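Local coordinates for protein glucose-6-phosphate dehydrogenase (Trypanosoma cruzi, PDB 5AQ1) that catalyses the NADP-dependent oxidation of glucose 6-phosphate to 6-phosphogluconolactone, the entry step of the pentose phosphate pathway, at residues D65-G70 with L105-Y110; E292-E297 with N453-V458; R303-A308 with L349-D354; Y407-A412 with Q423-L428. All coordinates share one frame; numbering follows the deposited sequence.

Interaction 1 of 4, residues D65-G70 with L105-Y110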
loop_
_atom_site.group_PDB
_atom_site.type_symbol
_atom_site.label_atom_id
_atom_site.label_comp_id
_atom_site.label_asym_id
_atom_site.label_seq_id
_atom_site.Cartn_x
_atom_site.Cartn_y
_atom_site.Cartn_z
ATOM N N ASP B 65 -50.458 8.347 -19.622
ATOM C CA ASP B 65 -51.455 9.354 -19.228
ATOM C C ASP B 65 -50.898 10.459 -18.306
ATOM O O ASP B 65 -51.643 11.051 -17.521
ATOM C CB ASP B 65 -52.684 8.679 -18.592
ATOM C CG ASP B 65 -52.351 7.880 -17.335
ATOM O OD1 ASP B 65 -51.159 7.744 -16.976
ATOM O OD2 ASP B 65 -53.301 7.374 -16.705
ATOM N N VAL B 66 -49.604 10.749 -18.420
ATOM C CA VAL B 66 -48.999 11.869 -17.702
ATOM C C VAL B 66 -49.574 13.198 -18.187
ATOM O O VAL B 66 -49.998 13.318 -19.335
ATOM C CB VAL B 66 -47.459 11.894 -17.875
ATOM C CG1 VAL B 66 -47.059 12.273 -19.300
ATOM C CG2 VAL B 66 -46.811 12.850 -16.879
ATOM N N ASN B 67 -49.584 14.191 -17.304
ATOM C CA ASN B 67 -49.982 15.544 -17.666
ATOM C C ASN B 67 -48.828 16.512 -17.488
ATOM O O ASN B 67 -48.269 16.626 -16.401
ATOM C CB ASN B 67 -51.167 15.986 -16.819
ATOM C CG ASN B 67 -52.479 15.430 -17.331
ATOM O OD1 ASN B 67 -53.109 14.601 -16.682
ATOM N ND2 ASN B 67 -52.893 15.883 -18.511
ATOM N N ILE B 68 -48.476 17.201 -18.568
ATOM C CA ILE B 68 -47.416 18.196 -18.545
ATOM C C ILE B 68 -48.072 19.555 -18.735
ATOM O O ILE B 68 -48.713 19.805 -19.757
ATOM C CB ILE B 68 -46.375 17.928 -19.648
ATOM C CG1 ILE B 68 -45.748 16.545 -19.447
ATOM C CG2 ILE B 68 -45.293 19.001 -19.642
ATOM C CD1 ILE B 68 -45.045 16.000 -20.670
ATOM N N LEU B 69 -47.912 20.424 -17.741
ATOM C CA LEU B 69 -48.572 21.727 -17.729
ATOM C C LEU B 69 -47.547 22.856 -17.733
ATOM O O LEU B 69 -46.785 23.019 -16.782
ATOM C CB LEU B 69 -49.485 21.827 -16.503
ATOM C CG LEU B 69 -50.136 23.166 -16.131
ATOM C CD1 LEU B 69 -51.018 23.689 -17.251
ATOM C CD2 LEU B 69 -50.933 23.030 -14.839
ATOM N N GLY B 70 -47.526 23.623 -18.819
ATOM C CA GLY B 70 -46.698 24.817 -18.899
ATOM C C GLY B 70 -47.360 25.961 -18.160
ATOM O O GLY B 70 -48.584 26.096 -18.192
ATOM N N LEU B 105 -47.245 15.460 -27.543
ATOM C CA LEU B 105 -47.782 16.826 -27.503
ATOM C C LEU B 105 -49.214 16.866 -26.973
ATOM O O LEU B 105 -49.630 17.860 -26.385
ATOM C CB LEU B 105 -47.712 17.491 -28.885
ATOM C CG LEU B 105 -46.317 17.716 -29.479
ATOM C CD1 LEU B 105 -46.433 18.384 -30.841
ATOM C CD2 LEU B 105 -45.430 18.539 -28.552
ATOM N N ARG B 106 -49.960 15.782 -27.168
ATOM C CA ARG B 106 -51.300 15.652 -26.584
ATOM C C ARG B 106 -51.293 15.732 -25.052
ATOM O O ARG B 106 -52.292 16.117 -24.449
ATOM C CB ARG B 106 -51.969 14.345 -27.032
ATOM C CG ARG B 106 -52.958 14.505 -28.171
ATOM C CD ARG B 106 -53.471 13.133 -28.655
ATOM N NE ARG B 106 -52.713 12.610 -29.800
ATOM C CZ ARG B 106 -52.899 12.964 -31.075
ATOM N NH1 ARG B 106 -53.825 13.861 -31.413
ATOM N NH2 ARG B 106 -52.146 12.411 -32.028
ATOM N N ARG B 107 -50.170 15.374 -24.435
ATOM C CA ARG B 107 -50.030 15.415 -22.980
ATOM C C ARG B 107 -49.665 16.801 -22.438
ATOM O O ARG B 107 -49.663 16.996 -21.225
ATOM C CB ARG B 107 -48.970 14.405 -22.512
ATOM C CG ARG B 107 -49.108 12.986 -23.064
ATOM C CD ARG B 107 -50.537 12.460 -23.040
ATOM N NE ARG B 107 -51.168 12.625 -21.733
ATOM C CZ ARG B 107 -52.446 12.365 -21.469
ATOM N NH1 ARG B 107 -53.260 11.908 -22.417
ATOM N NH2 ARG B 107 -52.914 12.562 -20.242
ATOM N N ILE B 108 -49.361 17.755 -23.316
ATOM C CA ILE B 108 -48.918 19.080 -22.887
ATOM C C ILE B 108 -50.057 20.092 -22.921
ATOM O O ILE B 108 -50.740 20.220 -23.930
ATOM C CB ILE B 108 -47.761 19.606 -23.762
ATOM C CG1 ILE B 108 -46.568 18.648 -23.683
ATOM C CG2 ILE B 108 -47.342 21.004 -23.312
ATOM C CD1 ILE B 108 -45.386 19.036 -24.551
ATOM N N SER B 109 -50.241 20.810 -21.814
ATOM C CA SER B 109 -51.143 21.961 -21.753
ATOM C C SER B 109 -50.350 23.215 -21.406
ATOM O O SER B 109 -49.228 23.128 -20.898
ATOM C CB SER B 109 -52.218 21.750 -20.693
ATOM O OG SER B 109 -52.978 20.590 -20.961
ATOM N N TYR B 110 -50.931 24.378 -21.695
ATOM C CA TYR B 110 -50.344 25.657 -21.298
ATOM C C TYR B 110 -51.365 26.486 -20.532
ATOM O O TYR B 110 -52.574 26.317 -20.695
ATOM C CB TYR B 110 -49.818 26.447 -22.505
ATOM C CG TYR B 110 -49.111 27.730 -22.109
ATOM C CD1 TYR B 110 -47.789 27.719 -21.689
ATOM C CD2 TYR B 110 -49.784 28.949 -22.115
ATOM C CE1 TYR B 110 -47.150 28.887 -21.305
ATOM C CE2 TYR B 110 -49.156 30.120 -21.729
ATOM C CZ TYR B 110 -47.840 30.085 -21.326
ATOM O OH TYR B 110 -47.218 31.250 -20.946
HETATM O O HOH W 1 -51.644 18.585 -19.900
#
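Ile-68 and Ile-108 face each other in a parallel bridge, with Leu-69 opposite Ser-109 one step on. The two short strands, 67-70 and 108-110, run 26° apart. Three backbone bonds join them. Ile-68 N gives to Arg-107 O at 2.9 Å, Ser-109 N to Ile-68 O at 2.8 Å, and Gly-70 N to Ser-109 O at 2.7 Å. Within this chain, strand 108-112 forms one edge of the parallel sheet of the Rossmann-like coenzyme domain, and strand 67-72 lies between it and strand 33-38. Before the strand begins, the side chain of Arg-107 turns back on itself, bent at chi2 and chi3 (-44° and -50°). This brings its NE and NH2 side-on to one acceptor, Val-66 O. The NE bond is 2.8 Å, close to straight and in the carbonyl plane. NH2 lies 3.1 Å from the same Val-66 O but well above that plane. Asp-65 CA sits over one guanidinium face. Water 1 bridges Asn-67 ND2, Arg-107 O and Ser-109 OG on the face of Leu-69 and Ser-109. On the other face Ile-68 CB meets Ile-108 CG1 at 4.1 Å, and Phe-50 of helix 43-58 touches both isoleucines.

Interaction 2 of 4, residues E292-E297 with N453-V458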
loop_
_atom_site.group_PDB
_atom_site.type_symbol
_atom_site.label_atom_id
_atom_site.label_comp_id
_atom_site.label_asym_id
_atom_site.label_seq_id
_atom_site.Cartn_x
_atom_site.Cartn_y
_atom_site.Cartn_z
ATOM N N GLU B 292 -28.322 9.321 0.528
ATOM C CA GLU B 292 -27.771 10.110 1.625
ATOM C C GLU B 292 -26.393 9.630 2.064
ATOM O O GLU B 292 -25.584 10.437 2.525
ATOM C CB GLU B 292 -28.744 10.157 2.815
ATOM C CG GLU B 292 -29.481 11.486 2.977
ATOM C CD GLU B 292 -29.952 12.091 1.664
ATOM O OE1 GLU B 292 -30.932 11.580 1.085
ATOM O OE2 GLU B 292 -29.335 13.077 1.208
ATOM N N ASP B 293 -26.120 8.335 1.927
ATOM C CA ASP B 293 -24.778 7.825 2.198
ATOM C C ASP B 293 -23.765 8.387 1.201
ATOM O O ASP B 293 -22.632 8.693 1.572
ATOM C CB ASP B 293 -24.752 6.293 2.186
ATOM C CG ASP B 293 -25.240 5.686 3.490
ATOM O OD1 ASP B 293 -25.271 6.398 4.510
ATOM O OD2 ASP B 293 -25.581 4.484 3.504
ATOM N N ILE B 294 -24.178 8.530 -0.057
ATOM C CA ILE B 294 -23.312 9.096 -1.095
ATOM C C ILE B 294 -23.130 10.605 -0.897
ATOM O O ILE B 294 -22.011 11.111 -0.933
ATOM C CB ILE B 294 -23.847 8.794 -2.509
ATOM C CG1 ILE B 294 -23.724 7.291 -2.799
ATOM C CG2 ILE B 294 -23.079 9.584 -3.557
ATOM C CD1 ILE B 294 -24.512 6.813 -4.001
ATOM N N ARG B 295 -24.228 11.314 -0.666
ATOM C CA ARG B 295 -24.174 12.758 -0.458
ATOM C C ARG B 295 -23.410 13.154 0.803
ATOM O O ARG B 295 -22.737 14.183 0.820
ATOM C CB ARG B 295 -25.579 13.337 -0.394
ATOM C CG ARG B 295 -26.186 13.640 -1.753
ATOM C CD ARG B 295 -27.699 13.659 -1.645
ATOM N NE ARG B 295 -28.285 14.907 -2.117
ATOM C CZ ARG B 295 -29.460 15.394 -1.717
ATOM N NH1 ARG B 295 -30.205 14.751 -0.819
ATOM N NH2 ARG B 295 -29.895 16.541 -2.220
ATOM N N ASP B 296 -23.525 12.346 1.855
ATOM C CA ASP B 296 -22.735 12.551 3.070
ATOM C C ASP B 296 -21.243 12.594 2.748
ATOM O O ASP B 296 -20.538 13.485 3.210
ATOM C CB ASP B 296 -23.005 11.446 4.102
ATOM C CG ASP B 296 -24.278 11.679 4.914
ATOM O OD1 ASP B 296 -25.056 12.602 4.597
ATOM O OD2 ASP B 296 -24.495 10.921 5.879
ATOM N N GLU B 297 -20.769 11.639 1.948
ATOM C CA GLU B 297 -19.346 11.577 1.605
ATOM C C GLU B 297 -18.903 12.765 0.762
ATOM O O GLU B 297 -17.778 13.246 0.907
ATOM C CB GLU B 297 -19.002 10.274 0.873
ATOM C CG GLU B 297 -19.168 9.006 1.700
ATOM C CD GLU B 297 -18.377 9.008 2.997
ATOM O OE1 GLU B 297 -17.343 9.705 3.087
ATOM O OE2 GLU B 297 -18.787 8.293 3.931
ATOM N N ASN B 453 -35.027 9.580 -6.137
ATOM C CA ASN B 453 -33.623 9.367 -5.822
ATOM C C ASN B 453 -32.858 10.689 -5.851
ATOM O O ASN B 453 -32.661 11.280 -6.914
ATOM C CB ASN B 453 -33.009 8.380 -6.817
ATOM C CG ASN B 453 -31.544 8.096 -6.545
ATOM O OD1 ASN B 453 -30.970 8.582 -5.571
ATOM N ND2 ASN B 453 -30.930 7.303 -7.413
ATOM N N SER B 454 -32.407 11.129 -4.678
ATOM C CA SER B 454 -31.723 12.417 -4.532
ATOM C C SER B 454 -30.213 12.370 -4.759
ATOM O O SER B 454 -29.544 13.386 -4.601
ATOM C CB SER B 454 -31.997 12.991 -3.143
ATOM O OG SER B 454 -33.378 13.210 -2.953
ATOM N N THR B 455 -29.678 11.209 -5.132
ATOM C CA THR B 455 -28.229 11.018 -5.264
ATOM C C THR B 455 -27.544 12.134 -6.052
ATOM O O THR B 455 -26.549 12.701 -5.594
ATOM C CB THR B 455 -27.904 9.669 -5.941
ATOM O OG1 THR B 455 -28.419 8.597 -5.144
ATOM C CG2 THR B 455 -26.403 9.483 -6.116
ATOM N N ASN B 456 -28.092 12.452 -7.221
ATOM C CA ASN B 456 -27.465 13.393 -8.154
ATOM C C ASN B 456 -28.082 14.787 -8.115
ATOM O O ASN B 456 -28.277 15.418 -9.155
ATOM C CB ASN B 456 -27.517 12.818 -9.571
ATOM C CG ASN B 456 -26.682 11.562 -9.715
ATOM O OD1 ASN B 456 -25.544 11.513 -9.252
ATOM N ND2 ASN B 456 -27.236 10.542 -10.362
ATOM N N PHE B 457 -28.381 15.257 -6.907
ATOM C CA PHE B 457 -28.942 16.582 -6.696
ATOM C C PHE B 457 -28.232 17.230 -5.522
ATOM O O PHE B 457 -27.893 16.556 -4.553
ATOM C CB PHE B 457 -30.444 16.491 -6.436
ATOM C CG PHE B 457 -31.226 15.998 -7.614
ATOM C CD1 PHE B 457 -31.449 14.642 -7.803
ATOM C CD2 PHE B 457 -31.724 16.891 -8.552
ATOM C CE1 PHE B 457 -32.160 14.186 -8.895
ATOM C CE2 PHE B 457 -32.440 16.442 -9.647
ATOM C CZ PHE B 457 -32.658 15.088 -9.819
ATOM N N VAL B 458 -28.033 18.543 -5.604
ATOM C CA VAL B 458 -27.179 19.249 -4.657
ATOM C C VAL B 458 -27.916 19.486 -3.345
ATOM O O VAL B 458 -28.918 20.197 -3.306
ATOM C CB VAL B 458 -26.683 20.594 -5.228
ATOM C CG1 VAL B 458 -25.639 21.213 -4.309
ATOM C CG2 VAL B 458 -26.107 20.402 -6.627
#
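Arg-295 makes a side-chain-to-backbone contact with the loop 453-458, reaching it from helix 291-302. The loop links helices 441-451 and 460-479, and the contact is buried. The guanidinium grips a single atom, Phe-457 O, side-on with two nitrogens. NE is 3.0 Å from Phe-457 O, and NH2 is 3.1 Å from it. Both come from the same face of the carbonyl plane, NE tilted slightly from it and NH2 far above it. Ser-454 O lies over one face of the guanidinium, toward its rim. The third nitrogen, NH1, forms a salt bridge with Glu-292 OE2 at 2.8 Å, one turn earlier on the helix, on the syn lone pair of that oxygen. Bonds on both NE and the terminal nitrogens would fix the rotation of the group. Glu-292 also pairs with Arg-459, the last residue of the same loop, and so may help balance two positive charges. Beside the arginine, Ile-294 CD1 meets Thr-455 CG2 at 3.9 Å. This methyl lies anti to the backbone N of Thr-455. The threonine hydroxyl takes a different branch, anti to the carbonyl carbon, and meets Asn-453 OD1, with OG1 to OD1 2.6 Å. The same OD1 accepts from Thr-455 N in an Asx turn. A type I turn from Ser-454 to Phe-457 overlaps it. The arrangement is a helix arginine clasping the last carbonyl of that turn.

Interaction 3 of 4, residues R303-A308 with L349-D354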
loop_
_atom_site.group_PDB
_atom_site.type_symbol
_atom_site.label_atom_id
_atom_site.label_comp_id
_atom_site.label_asym_id
_atom_site.label_seq_id
_atom_site.Cartn_x
_atom_site.Cartn_y
_atom_site.Cartn_z
ATOM N N ARG B 303 -15.798 19.768 2.705
ATOM C CA ARG B 303 -15.452 20.514 3.918
ATOM C C ARG B 303 -13.961 20.412 4.279
ATOM O O ARG B 303 -13.473 21.169 5.117
ATOM C CB ARG B 303 -16.330 20.071 5.095
ATOM C CG ARG B 303 -17.777 20.529 4.967
ATOM C CD ARG B 303 -18.647 20.073 6.129
ATOM N NE ARG B 303 -18.336 20.773 7.383
ATOM C CZ ARG B 303 -17.758 20.234 8.465
ATOM N NH1 ARG B 303 -17.396 18.951 8.501
ATOM N NH2 ARG B 303 -17.538 20.992 9.537
ATOM N N GLN B 304 -13.247 19.481 3.645
ATOM C CA GLN B 304 -11.805 19.316 3.834
ATOM C C GLN B 304 -10.967 19.992 2.747
ATOM O O GLN B 304 -9.743 19.949 2.800
ATOM C CB GLN B 304 -11.466 17.829 3.881
ATOM C CG GLN B 304 -12.134 17.100 5.032
ATOM C CD GLN B 304 -11.924 15.605 4.983
ATOM O OE1 GLN B 304 -11.247 15.085 4.098
ATOM N NE2 GLN B 304 -12.509 14.900 5.935
ATOM N N VAL B 305 -11.618 20.597 1.756
ATOM C CA VAL B 305 -10.907 21.323 0.706
ATOM C C VAL B 305 -10.465 22.676 1.249
ATOM O O VAL B 305 -11.261 23.398 1.843
ATOM C CB VAL B 305 -11.785 21.532 -0.541
ATOM C CG1 VAL B 305 -11.057 22.373 -1.582
ATOM C CG2 VAL B 305 -12.191 20.191 -1.140
ATOM N N VAL B 306 -9.197 23.015 1.040
ATOM C CA VAL B 306 -8.666 24.304 1.471
ATOM C C VAL B 306 -9.200 25.384 0.524
ATOM O O VAL B 306 -9.092 25.238 -0.698
ATOM C CB VAL B 306 -7.124 24.316 1.458
ATOM C CG1 VAL B 306 -6.590 25.699 1.811
ATOM C CG2 VAL B 306 -6.577 23.268 2.418
ATOM N N PRO B 307 -9.771 26.470 1.076
ATOM C CA PRO B 307 -10.324 27.506 0.202
ATOM C C PRO B 307 -9.305 28.061 -0.790
ATOM O O PRO B 307 -8.147 28.272 -0.435
ATOM C CB PRO B 307 -10.762 28.601 1.181
ATOM C CG PRO B 307 -10.994 27.893 2.470
ATOM C CD PRO B 307 -9.984 26.784 2.503
ATOM N N ALA B 308 -9.743 28.284 -2.026
ATOM C CA ALA B 308 -8.886 28.852 -3.057
ATOM C C ALA B 308 -8.406 30.229 -2.636
ATOM O O ALA B 308 -9.082 30.924 -1.876
ATOM C CB ALA B 308 -9.640 28.939 -4.377
ATOM N N LEU B 349 -6.099 23.713 -6.055
ATOM C CA LEU B 349 -6.703 23.418 -4.761
ATOM C C LEU B 349 -5.959 22.287 -4.066
ATOM O O LEU B 349 -5.318 21.455 -4.713
ATOM C CB LEU B 349 -8.173 23.033 -4.933
ATOM C CG LEU B 349 -9.045 24.026 -5.708
ATOM C CD1 LEU B 349 -10.463 23.493 -5.829
ATOM C CD2 LEU B 349 -9.047 25.400 -5.056
ATOM N N HIS B 350 -6.051 22.278 -2.740
ATOM C CA HIS B 350 -5.508 21.210 -1.917
ATOM C C HIS B 350 -6.638 20.606 -1.094
ATOM O O HIS B 350 -7.437 21.334 -0.500
ATOM C CB HIS B 350 -4.424 21.755 -0.981
ATOM C CG HIS B 350 -3.326 22.480 -1.692
ATOM N ND1 HIS B 350 -2.391 21.831 -2.472
ATOM C CD2 HIS B 350 -3.020 23.798 -1.753
ATOM C CE1 HIS B 350 -1.554 22.718 -2.981
ATOM N NE2 HIS B 350 -1.912 23.919 -2.557
ATOM N N VAL B 351 -6.711 19.280 -1.071
ATOM C CA VAL B 351 -7.635 18.573 -0.191
ATOM C C VAL B 351 -6.833 18.080 1.006
ATOM O O VAL B 351 -5.952 17.231 0.855
ATOM C CB VAL B 351 -8.301 17.383 -0.907
ATOM C CG1 VAL B 351 -9.351 16.741 -0.012
ATOM C CG2 VAL B 351 -8.928 17.834 -2.219
ATOM N N ASN B 352 -7.122 18.626 2.185
ATOM C CA ASN B 352 -6.354 18.304 3.376
ATOM C C ASN B 352 -6.895 17.102 4.145
ATOM O O ASN B 352 -7.605 17.240 5.146
ATOM C CB ASN B 352 -6.246 19.506 4.307
ATOM C CG ASN B 352 -5.269 19.265 5.435
ATOM O OD1 ASN B 352 -4.264 18.572 5.260
ATOM N ND2 ASN B 352 -5.559 19.818 6.600
ATOM N N ASN B 353 -6.532 15.919 3.661
ATOM C CA ASN B 353 -6.741 14.677 4.391
ATOM C C ASN B 353 -5.676 13.656 3.984
ATOM O O ASN B 353 -4.807 13.947 3.158
ATOM C CB ASN B 353 -8.168 14.146 4.185
ATOM C CG ASN B 353 -8.431 13.653 2.770
ATOM O OD1 ASN B 353 -7.510 13.335 2.016
ATOM N ND2 ASN B 353 -9.705 13.558 2.414
ATOM N N ASP B 354 -5.747 12.466 4.562
ATOM C CA ASP B 354 -4.676 11.490 4.413
ATOM C C ASP B 354 -4.654 10.816 3.044
ATOM O O ASP B 354 -3.599 10.395 2.582
ATOM C CB ASP B 354 -4.765 10.471 5.538
ATOM C CG ASP B 354 -4.554 11.108 6.897
ATOM O OD1 ASP B 354 -3.421 11.572 7.169
ATOM O OD2 ASP B 354 -5.516 11.163 7.689
#
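Gln-304 crosses to Asn-353 with an extended side chain. Its CB lies 4.1 Å from Asn-352 O. Its CG is anti to the carbonyl carbon (chi1 -62°), and the chain then runs straight on, chi2 173°. At the end, CD comes within 4.1 Å of Asn-353 CB. The tip oxygen does the bonding: OE1 accepts from Asn-353 ND2 at 2.7 Å, with the donor nearly in line with the C=O bond. The two amide planes stand almost perpendicular, 86° apart. The Asn-353 amide is held at its oxygen too: OD1 accepts from Trp-356 N. The backbones beside this pair run in nearly opposite directions. Asn-352 N gives to Gln-304 O at 3.0 Å, and Val-306 N gives to His-350 O at 2.9 Å. Between these bonds, Val-305 and Val-351 are paired in a single bridge. Their side chains cross at an angle, with Val-305 CG2 4.2 Å from Val-351 CG2. Farther along, Ala-308 CB packs on Leu-349 CD2 at 3.7 Å, and helix 460-479 touches Val-305, Ala-308 and Leu-349. At the other end, Arg-385 of the third subunit packs on Gln-304 and Asn-353 and bonds to Asn-352 O. The arrangement is an isolated beta bridge between two connecting loops, at the end of strand 344-349 of the large C-terminal sheet and beside a subunit interface.

Interaction 4 of 4, residues Y407-A412 with Q423-L428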
loop_
_atom_site.group_PDB
_atom_site.type_symbol
_atom_site.label_atom_id
_atom_site.label_comp_id
_atom_site.label_asym_id
_atom_site.label_seq_id
_atom_site.Cartn_x
_atom_site.Cartn_y
_atom_site.Cartn_z
ATOM N N TYR B 407 -9.997 6.373 -21.159
ATOM C CA TYR B 407 -8.785 5.678 -21.582
ATOM C C TYR B 407 -7.625 5.859 -20.611
ATOM O O TYR B 407 -7.541 6.858 -19.888
ATOM C CB TYR B 407 -8.376 6.069 -23.013
ATOM C CG TYR B 407 -8.177 7.548 -23.274
ATOM C CD1 TYR B 407 -9.248 8.365 -23.635
ATOM C CD2 TYR B 407 -6.915 8.121 -23.205
ATOM C CE1 TYR B 407 -9.066 9.718 -23.895
ATOM C CE2 TYR B 407 -6.722 9.469 -23.462
ATOM C CZ TYR B 407 -7.795 10.263 -23.805
ATOM O OH TYR B 407 -7.592 11.600 -24.058
ATOM N N LEU B 408 -6.744 4.860 -20.603
ATOM C CA LEU B 408 -5.591 4.812 -19.712
ATOM C C LEU B 408 -4.304 4.910 -20.530
ATOM O O LEU B 408 -3.961 3.994 -21.281
ATOM C CB LEU B 408 -5.612 3.511 -18.912
ATOM C CG LEU B 408 -4.448 3.258 -17.958
ATOM C CD1 LEU B 408 -4.421 4.302 -16.851
ATOM C CD2 LEU B 408 -4.555 1.853 -17.387
ATOM N N LYS B 409 -3.602 6.029 -20.386
ATOM C CA LYS B 409 -2.356 6.247 -21.103
ATOM C C LYS B 409 -1.225 5.558 -20.361
ATOM O O LYS B 409 -1.047 5.768 -19.161
ATOM C CB LYS B 409 -2.053 7.736 -21.217
ATOM C CG LYS B 409 -3.104 8.525 -21.977
ATOM C CD LYS B 409 -2.843 10.019 -21.893
ATOM C CE LYS B 409 -1.710 10.447 -22.810
ATOM N NZ LYS B 409 -1.442 11.908 -22.701
ATOM N N LEU B 410 -0.462 4.737 -21.078
ATOM C CA LEU B 410 0.675 4.043 -20.496
ATOM C C LEU B 410 1.794 3.853 -21.516
ATOM O O LEU B 410 1.636 4.167 -22.695
ATOM C CB LEU B 410 0.245 2.704 -19.877
ATOM C CG LEU B 410 -0.872 1.873 -20.511
ATOM C CD1 LEU B 410 -0.570 1.531 -21.953
ATOM C CD2 LEU B 410 -1.096 0.598 -19.715
ATOM N N THR B 411 2.933 3.361 -21.039
ATOM C CA THR B 411 4.091 3.105 -21.887
ATOM C C THR B 411 4.128 1.634 -22.310
ATOM O O THR B 411 3.815 0.739 -21.520
ATOM C CB THR B 411 5.386 3.479 -21.153
ATOM O OG1 THR B 411 5.361 4.877 -20.851
ATOM C CG2 THR B 411 6.612 3.172 -22.000
ATOM N N ALA B 412 4.486 1.400 -23.567
ATOM C CA ALA B 412 4.608 0.053 -24.105
ATOM C C ALA B 412 5.790 -0.014 -25.058
ATOM O O ALA B 412 6.323 1.016 -25.478
ATOM C CB ALA B 412 3.328 -0.348 -24.825
ATOM N N GLN B 423 4.363 5.979 -25.840
ATOM C CA GLN B 423 3.129 6.079 -25.066
ATOM C C GLN B 423 1.939 5.679 -25.940
ATOM O O GLN B 423 1.842 6.088 -27.095
ATOM C CB GLN B 423 2.952 7.483 -24.476
ATOM C CG GLN B 423 1.658 7.666 -23.684
ATOM C CD GLN B 423 1.766 8.736 -22.591
ATOM O OE1 GLN B 423 1.675 9.946 -22.855
ATOM N NE2 GLN B 423 1.955 8.288 -21.349
ATOM N N THR B 424 1.052 4.861 -25.377
ATOM C CA THR B 424 -0.144 4.380 -26.068
ATOM C C THR B 424 -1.336 4.431 -25.095
ATOM O O THR B 424 -1.228 5.038 -24.030
ATOM C CB THR B 424 0.088 2.959 -26.636
ATOM O OG1 THR B 424 -1.052 2.543 -27.399
ATOM C CG2 THR B 424 0.364 1.946 -25.526
ATOM N N GLU B 425 -2.469 3.831 -25.465
ATOM C CA GLU B 425 -3.667 3.835 -24.610
ATOM C C GLU B 425 -4.396 2.505 -24.611
ATOM O O GLU B 425 -4.367 1.774 -25.595
ATOM C CB GLU B 425 -4.687 4.892 -25.052
ATOM C CG GLU B 425 -4.126 6.259 -25.400
ATOM C CD GLU B 425 -3.583 6.327 -26.813
ATOM O OE1 GLU B 425 -4.163 5.684 -27.713
ATOM O OE2 GLU B 425 -2.562 7.016 -27.018
ATOM N N LEU B 426 -5.046 2.206 -23.492
ATOM C CA LEU B 426 -6.122 1.228 -23.457
ATOM C C LEU B 426 -7.389 2.061 -23.499
ATOM O O LEU B 426 -7.641 2.855 -22.596
ATOM C CB LEU B 426 -6.068 0.380 -22.188
ATOM C CG LEU B 426 -4.744 -0.331 -21.890
ATOM C CD1 LEU B 426 -4.866 -1.085 -20.575
ATOM C CD2 LEU B 426 -4.335 -1.280 -23.002
ATOM N N ASP B 427 -8.178 1.888 -24.556
ATOM C CA ASP B 427 -9.243 2.824 -24.892
ATOM C C ASP B 427 -10.643 2.226 -24.752
ATOM O O ASP B 427 -10.858 1.054 -25.048
ATOM C CB ASP B 427 -9.040 3.307 -26.326
ATOM C CG ASP B 427 -10.056 4.345 -26.738
ATOM O OD1 ASP B 427 -9.970 5.488 -26.234
ATOM O OD2 ASP B 427 -10.940 4.010 -27.562
ATOM N N LEU B 428 -11.578 3.051 -24.287
ATOM C CA LEU B 428 -13.002 2.751 -24.351
ATOM C C LEU B 428 -13.713 4.008 -24.838
ATOM O O LEU B 428 -13.985 4.918 -24.052
ATOM C CB LEU B 428 -13.545 2.320 -22.983
ATOM C CG LEU B 428 -15.071 2.165 -22.841
ATOM C CD1 LEU B 428 -15.618 1.126 -23.806
ATOM C CD2 LEU B 428 -15.453 1.815 -21.412
#
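Leu-408 pairs with Leu-426, and Leu-410 with Thr-424, as the hydrogen-bonded pairs of an antiparallel hairpin. Their side chains form the close-packed face. Leu-410 and Thr-424 lie alongside each other, pointing the same way, with Leu-410 CD1 3.7 Å from Thr-424 CG2. Thr-424 CG2 also meets Ala-412 CB at 3.8 Å. That methyl is placed between the backbone N and the carbonyl carbon of Thr-424, while the hydroxyl OG1 is left to bond Tyr-434 OH of the fourth subunit. Leu-426 CD1 touches both leucines across the pair, 4.3 Å from Leu-408 CD2 and 4.2 Å from Leu-410 CD2. The backbone bonds are double at each pair. Thr-424 N to Leu-410 O is the shortest, at 2.8 Å and nearly straight.

The other face carries Tyr-407, Lys-409, Thr-411, Gln-423, Glu-425 and Asp-427. All but Thr-411 are partly exposed. Here the side chains meet mainly along their stems. Tyr-407 CD2 lies 4.0 Å from Glu-425 CG, the two side chains side by side and the ring and carboxylate planes 86° apart. Lys-409 CG is 4.2 Å from Glu-425 CG. Their charged ends do not meet: Lys-409 NZ and Glu-425 OE2 are 6.6 Å apart. Glu-425 OE2 instead makes a salt bridge with Arg-433 of the fourth subunit.

Strand 421-429 is outermost in the mixed sheet of its own chain. Strand 405-413 lies next to it, bonded on its far side to strand 395-401, while the fourth subunit packs against Leu-410, Thr-424 and Leu-426.

How the interactions relate
Interaction 1 comes first along the chain and lies alone in the coenzyme-binding domain, about 30 Å from interaction 2 between centres. The other three belong to the C-terminal domain. Interaction 2 spans the longest sequence separation, and interactions 3 and 4 both fall between its two segments, one after the other. Interactions 2 and 3 are neighbours, with nearest atoms about 7 Å apart, and helix 291-302 leads from one to the other. Interaction 4 is about 30 Å from interaction 3 between centres, at one edge of the nine-stranded sheet whose strand 344-349 leads into interaction 3. Interactions 2, 3 and 4 lie beside subunit contacts of the four-chain assembly, whereas interaction 1 has none.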